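Local coordinates for protein 2-ON-2 hemoglobin (Agrobacterium tumefaciens, PDB 2XYK) that binds heme in a small 2-on-2 globin fold and, like other group II truncated hemoglobins, probably binds oxygen at the heme iron, at residues 51-54 with 55-58; 64-67 with 68-72. All blocks are in the same frame, centred on the assembly; numbering follows the deposited sequence.

Contact 1 (51-54 with 55-58); sequences AKFY and DYLT. With HEM (protoporphyrin IX containing Fe), chain C.
The carbonyl oxygen of Y54 takes two hydrogen bonds from T58, one from OG1 (2.7 Å) and one from N (2.9 Å), and the two donors come from opposite faces of the carbonyl plane. T58 OG1 lies beside its own backbone N (chi1 -64°), which lets both donors reach Y54 O; the hydroxyl stands 37° out of the carbonyl plane, not on a lone pair. This side-chain bond from residue i+4 back to the carbonyl of residue i, within helix 47-60, the E helix of the globin fold, is added to the regular helical bonds that D55, Y56 and L57 give to A51, K52 and F53. The same hydroxyl sits over one face of the Y54 ring, whose OH is bonded to D15.

K52, F53 and Y56 form the heme-facing side of these turns. L57 CD1 makes a CH-pi contact over one face of the F53 ring, 3.9 Å from its centroid, and F53 CE1 comes 3.6 Å from the heme meso carbon CHD. Y56 CB packs against the heme methyl CMD. K52, a heme-binding residue bent at chi3 (-69°), donates hydrogen bonds from NZ to heme O1A (2.7 Å) and, longer, to heme O1D (3.2 Å), one on each propionate.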
# COMPACT_ATOMS: atom_id res chain seq x y z
N ALA A 51 -2.24 1.14 10.29
CA ALA A 51 -2.40 -0.20 10.86
C ALA A 51 -3.01 -1.17 9.84
O ALA A 51 -2.51 -2.27 9.64
CB ALA A 51 -3.27 -0.15 12.15
N LYS A 52 -4.10 -0.74 9.18
CA LYS A 52 -4.81 -1.60 8.23
C LYS A 52 -3.97 -1.92 6.97
O LYS A 52 -3.95 -3.07 6.52
CB LYS A 52 -6.16 -1.00 7.85
CG LYS A 52 -7.18 -1.03 8.97
CD LYS A 52 -8.52 -0.55 8.50
CE LYS A 52 -8.47 0.91 8.21
NZ LYS A 52 -9.84 1.54 8.14
N PHE A 53 -3.29 -0.91 6.43
CA PHE A 53 -2.48 -1.10 5.21
C PHE A 53 -1.28 -1.99 5.50
O PHE A 53 -0.95 -2.86 4.71
CB PHE A 53 -2.05 0.25 4.61
CG PHE A 53 -1.63 0.16 3.15
CD1 PHE A 53 -2.20 -0.77 2.28
CD2 PHE A 53 -0.66 1.02 2.65
CE1 PHE A 53 -1.82 -0.84 0.93
CE2 PHE A 53 -0.24 0.96 1.29
CZ PHE A 53 -0.83 0.05 0.44
N TYR A 54 -0.66 -1.79 6.65
CA TYR A 54 0.44 -2.63 7.09
C TYR A 54 -0.01 -4.09 7.19
O TYR A 54 0.68 -4.98 6.69
CB TYR A 54 1.00 -2.07 8.42
CG TYR A 54 1.74 -3.05 9.27
CD1 TYR A 54 3.08 -3.39 9.00
CD2 TYR A 54 1.11 -3.62 10.38
CE1 TYR A 54 3.75 -4.32 9.82
CE2 TYR A 54 1.76 -4.52 11.19
CZ TYR A 54 3.08 -4.88 10.91
OH TYR A 54 3.68 -5.77 11.75
N ASP A 55 -1.17 -4.34 7.82
CA ASP A 55 -1.74 -5.70 7.92
C ASP A 55 -2.09 -6.25 6.53
O ASP A 55 -1.85 -7.42 6.25
CB ASP A 55 -3.02 -5.74 8.77
CG ASP A 55 -2.76 -5.63 10.27
OD1 ASP A 55 -1.58 -5.69 10.72
OD2 ASP A 55 -3.77 -5.43 11.00
N TYR A 56 -2.70 -5.40 5.69
CA TYR A 56 -3.05 -5.80 4.33
C TYR A 56 -1.79 -6.19 3.56
O TYR A 56 -1.77 -7.21 2.89
CB TYR A 56 -3.81 -4.71 3.55
CG TYR A 56 -4.08 -5.15 2.11
CD1 TYR A 56 -5.18 -5.93 1.82
CD2 TYR A 56 -3.18 -4.86 1.07
CE1 TYR A 56 -5.43 -6.40 0.52
CE2 TYR A 56 -3.42 -5.33 -0.26
CZ TYR A 56 -4.56 -6.08 -0.50
OH TYR A 56 -4.87 -6.57 -1.75
N LEU A 57 -0.74 -5.38 3.65
CA LEU A 57 0.47 -5.65 2.87
C LEU A 57 1.25 -6.88 3.40
O LEU A 57 1.82 -7.64 2.62
CB LEU A 57 1.37 -4.42 2.81
CG LEU A 57 0.97 -3.33 1.80
CD1 LEU A 57 1.94 -2.16 1.97
CD2 LEU A 57 0.98 -3.83 0.35
N THR A 58 1.24 -7.06 4.71
CA THR A 58 1.84 -8.20 5.34
C THR A 58 1.28 -9.50 4.71
O THR A 58 2.07 -10.33 4.26
CB THR A 58 1.61 -8.13 6.89
OG1 THR A 58 2.30 -6.98 7.40
CG2 THR A 58 2.11 -9.36 7.62
CHA HEM C . -8.26 2.19 2.77
CHB HEM C . -7.46 5.70 -0.59
CHC HEM C . -5.55 2.29 -3.52
CHD HEM C . -5.31 -0.77 0.22
C1A HEM C . -8.27 3.41 2.09
C2A HEM C . -8.95 4.62 2.51
C3A HEM C . -8.75 5.57 1.60
C4A HEM C . -7.91 5.02 0.55
CMA HEM C . -9.28 7.04 1.58
CAA HEM C . -9.78 4.71 3.82
CBA HEM C . -8.77 4.86 4.99
CGA HEM C . -9.25 4.35 6.34
O1A HEM C . -10.29 3.64 6.47
O2A HEM C . -8.56 4.64 7.35
C1B HEM C . -6.91 5.10 -1.71
C2B HEM C . -6.59 5.70 -3.00
C3B HEM C . -6.06 4.73 -3.79
C4B HEM C . -6.03 3.50 -3.03
CMB HEM C . -6.79 7.16 -3.41
CAB HEM C . -5.56 4.82 -5.25
CBB HEM C . -6.43 4.91 -6.26
C1C HEM C . -5.28 1.18 -2.77
C2C HEM C . -4.57 0.01 -3.22
C3C HEM C . -4.48 -0.85 -2.19
C4C HEM C . -5.15 -0.23 -1.05
CMC HEM C . -4.05 -0.13 -4.67
CAC HEM C . -3.81 -2.25 -2.21
CBC HEM C . -2.52 -2.39 -2.60
C1D HEM C . -6.14 -0.33 1.24
C2D HEM C . -6.53 -1.08 2.43
C3D HEM C . -7.45 -0.15 3.21
C4D HEM C . -7.54 1.06 2.43
CMD HEM C . -6.08 -2.51 2.81
CAD HEM C . -8.15 -0.45 4.56
CBD HEM C . -9.49 -1.07 4.14
CGD HEM C . -10.41 -1.25 5.33
O1D HEM C . -11.08 -0.27 5.76
O2D HEM C . -10.45 -2.39 5.83
NA HEM C . -7.64 3.69 0.89
NB HEM C . -6.53 3.76 -1.77
NC HEM C . -5.63 1.00 -1.45
ND HEM C . -6.75 0.91 1.29
FE HEM C . -6.65 2.31 -0.26
O HOH W 1 -4.96 2.84 0.50

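Contact 2 (64-67 with 68-72); sequences PPVY and VEKHG. With HEM (protoporphyrin IX containing Fe), chain C.
Y67 and H71, one helical turn apart, meet obliquely through their rings. The imidazole carbon CD2 of H71 lies over one face of the Y67 ring, offset toward its rim and 3.5 Å from Y67 CD2, while the two planes are inclined at 51°. H71 CB adds a CH-pi contact over the phenol, 4.2 Å from the ring centroid. With its CG anti to the carbonyl carbon (chi1 -41°), the histidine folds back toward the preceding turn; K70 CB lies over the centre of one imidazole face.

Backbone bonds tie the turn together. P65 occupies the N-cap position of helix 66-71 and is also the centre of an inverse gamma turn, closed by V66 N bonding to P64 O. Its own carbonyl accepts from E69 N, and Y67 O receives H71 N at 2.9 Å. K70 N reaches V66 O at 3.3 Å, with a second, weak bond to Y67 O. The helix ends with H71; G72, the first residue to leave helical geometry, has positive phi, and its N still bonds to V68 O. This short helix belongs to the E-F region of the globin fold, between the E helix (47-60) and helix 76-80, which bears the axial heme ligand H80.

Aliphatic packing joins V66 and K70, which run side by side in the same direction, with V66 CG1 3.6 Å from K70 CE. The extended lysine chain ends in a salt bridge between NZ and D55.

The polar contact to the cofactor comes from Y67. Its ring points to the heme propionate with CG anti to the backbone N (chi1 177°), and OH donates to O2D at 2.6 Å, though the position of this hydroxyl is less certain.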
# COMPACT_ATOMS: atom_id res chain seq x y z
N PRO A 64 2.14 -13.58 7.10
CA PRO A 64 0.92 -14.02 7.80
C PRO A 64 -0.35 -13.22 7.39
O PRO A 64 -0.29 -12.01 7.29
CB PRO A 64 1.24 -13.80 9.29
CG PRO A 64 2.56 -13.07 9.35
CD PRO A 64 3.24 -13.19 8.02
N PRO A 65 -1.49 -13.93 7.16
CA PRO A 65 -2.76 -13.35 6.69
C PRO A 65 -3.52 -12.53 7.77
O PRO A 65 -4.69 -12.85 8.09
CB PRO A 65 -3.56 -14.61 6.29
CG PRO A 65 -3.07 -15.64 7.30
CD PRO A 65 -1.58 -15.40 7.24
N VAL A 66 -2.85 -11.50 8.30
CA VAL A 66 -3.33 -10.72 9.45
C VAL A 66 -4.52 -9.80 9.13
O VAL A 66 -5.39 -9.58 9.99
CB VAL A 66 -2.16 -9.86 10.09
CG1 VAL A 66 -2.68 -9.02 11.25
CG2 VAL A 66 -1.08 -10.75 10.58
N TYR A 67 -4.56 -9.28 7.90
CA TYR A 67 -5.65 -8.40 7.52
C TYR A 67 -6.94 -9.23 7.44
O TYR A 67 -7.97 -8.87 8.02
CB TYR A 67 -5.36 -7.72 6.17
CG TYR A 67 -6.51 -6.86 5.72
CD1 TYR A 67 -7.59 -7.42 5.05
CD2 TYR A 67 -6.54 -5.49 5.99
CE1 TYR A 67 -8.67 -6.65 4.67
CE2 TYR A 67 -7.63 -4.71 5.60
CZ TYR A 67 -8.68 -5.31 4.94
OH TYR A 67 -9.76 -4.57 4.55
N VAL A 68 -6.88 -10.35 6.75
CA VAL A 68 -8.07 -11.18 6.63
C VAL A 68 -8.57 -11.70 8.00
O VAL A 68 -9.76 -11.60 8.31
CB VAL A 68 -7.94 -12.22 5.51
CG1 VAL A 68 -9.14 -13.19 5.53
CG2 VAL A 68 -7.89 -11.49 4.18
N GLU A 69 -7.64 -12.16 8.84
CA GLU A 69 -7.96 -12.56 10.22
C GLU A 69 -8.81 -11.52 10.97
O GLU A 69 -9.75 -11.90 11.67
CB GLU A 69 -6.67 -12.79 11.00
CG GLU A 69 -6.75 -13.93 12.00
CD GLU A 69 -5.57 -13.94 12.98
OE1 GLU A 69 -4.43 -13.60 12.56
OE2 GLU A 69 -5.81 -14.30 14.17
N LYS A 70 -8.50 -10.24 10.81
CA LYS A 70 -9.21 -9.16 11.52
C LYS A 70 -10.47 -8.68 10.83
O LYS A 70 -11.51 -8.50 11.45
CB LYS A 70 -8.30 -7.95 11.78
CG LYS A 70 -7.02 -8.26 12.52
CD LYS A 70 -6.14 -7.02 12.66
CE LYS A 70 -4.91 -7.32 13.52
NZ LYS A 70 -4.12 -6.06 13.54
N HIS A 71 -10.38 -8.46 9.52
CA HIS A 71 -11.43 -7.76 8.78
C HIS A 71 -12.18 -8.65 7.78
O HIS A 71 -13.20 -8.24 7.23
CB HIS A 71 -10.81 -6.52 8.08
CG HIS A 71 -9.81 -5.78 8.94
ND1 HIS A 71 -10.19 -5.01 10.02
CD2 HIS A 71 -8.46 -5.68 8.86
CE1 HIS A 71 -9.11 -4.48 10.59
NE2 HIS A 71 -8.05 -4.88 9.91
N GLY A 72 -11.70 -9.88 7.55
CA GLY A 72 -12.36 -10.78 6.60
C GLY A 72 -11.99 -10.42 5.17
O GLY A 72 -10.93 -9.88 4.94
CHA HEM C . -8.26 2.19 2.77
CHB HEM C . -7.46 5.70 -0.59
CHC HEM C . -5.55 2.29 -3.52
CHD HEM C . -5.31 -0.77 0.22
C1A HEM C . -8.27 3.41 2.09
C2A HEM C . -8.95 4.62 2.51
C3A HEM C . -8.75 5.57 1.60
C4A HEM C . -7.91 5.02 0.55
CMA HEM C . -9.28 7.04 1.58
CAA HEM C . -9.78 4.71 3.82
CBA HEM C . -8.77 4.86 4.99
CGA HEM C . -9.25 4.35 6.34
O1A HEM C . -10.29 3.64 6.47
O2A HEM C . -8.56 4.64 7.35
C1B HEM C . -6.91 5.10 -1.71
C2B HEM C . -6.59 5.70 -3.00
C3B HEM C . -6.06 4.73 -3.79
C4B HEM C . -6.03 3.50 -3.03
CMB HEM C . -6.79 7.16 -3.41
CAB HEM C . -5.56 4.82 -5.25
CBB HEM C . -6.43 4.91 -6.26
C1C HEM C . -5.28 1.18 -2.77
C2C HEM C . -4.57 0.01 -3.22
C3C HEM C . -4.48 -0.85 -2.19
C4C HEM C . -5.15 -0.23 -1.05
CMC HEM C . -4.05 -0.13 -4.67
CAC HEM C . -3.81 -2.25 -2.21
CBC HEM C . -2.52 -2.39 -2.60
C1D HEM C . -6.14 -0.33 1.24
C2D HEM C . -6.53 -1.08 2.43
C3D HEM C . -7.45 -0.15 3.21
C4D HEM C . -7.54 1.06 2.43
CMD HEM C . -6.08 -2.51 2.81
CAD HEM C . -8.15 -0.45 4.56
CBD HEM C . -9.49 -1.07 4.14
CGD HEM C . -10.41 -1.25 5.33
O1D HEM C . -11.08 -0.27 5.76
O2D HEM C . -10.45 -2.39 5.83
NA HEM C . -7.64 3.69 0.89
NB HEM C . -6.53 3.76 -1.77
NC HEM C . -5.63 1.00 -1.45
ND HEM C . -6.75 0.91 1.29
FE HEM C . -6.65 2.31 -0.26
O HOH W 1 -4.96 2.84 0.50

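Contact 1 precedes contact 2 along the chain: contact 1 lies on helix 47-60, and contact 2 takes in the next helix, 66-71, with the loop residues that flank it. Their centres are 9 Å apart, and contact 1 lies closer to the centre of the chain. The helices meet directly: beside the ionic tie at 2.6 Å between D55 OD2 and K70 NZ, D55 CG packs on V66 CG1, and Y67 CB rests against the backbone of D55 and Y56. Both contacts reach the same heme, contact 1 along the porphyrin and at both propionates, contact 2 at one of them. The packing of these consecutive helices is consistent with K52 and Y67 both reaching the propionates.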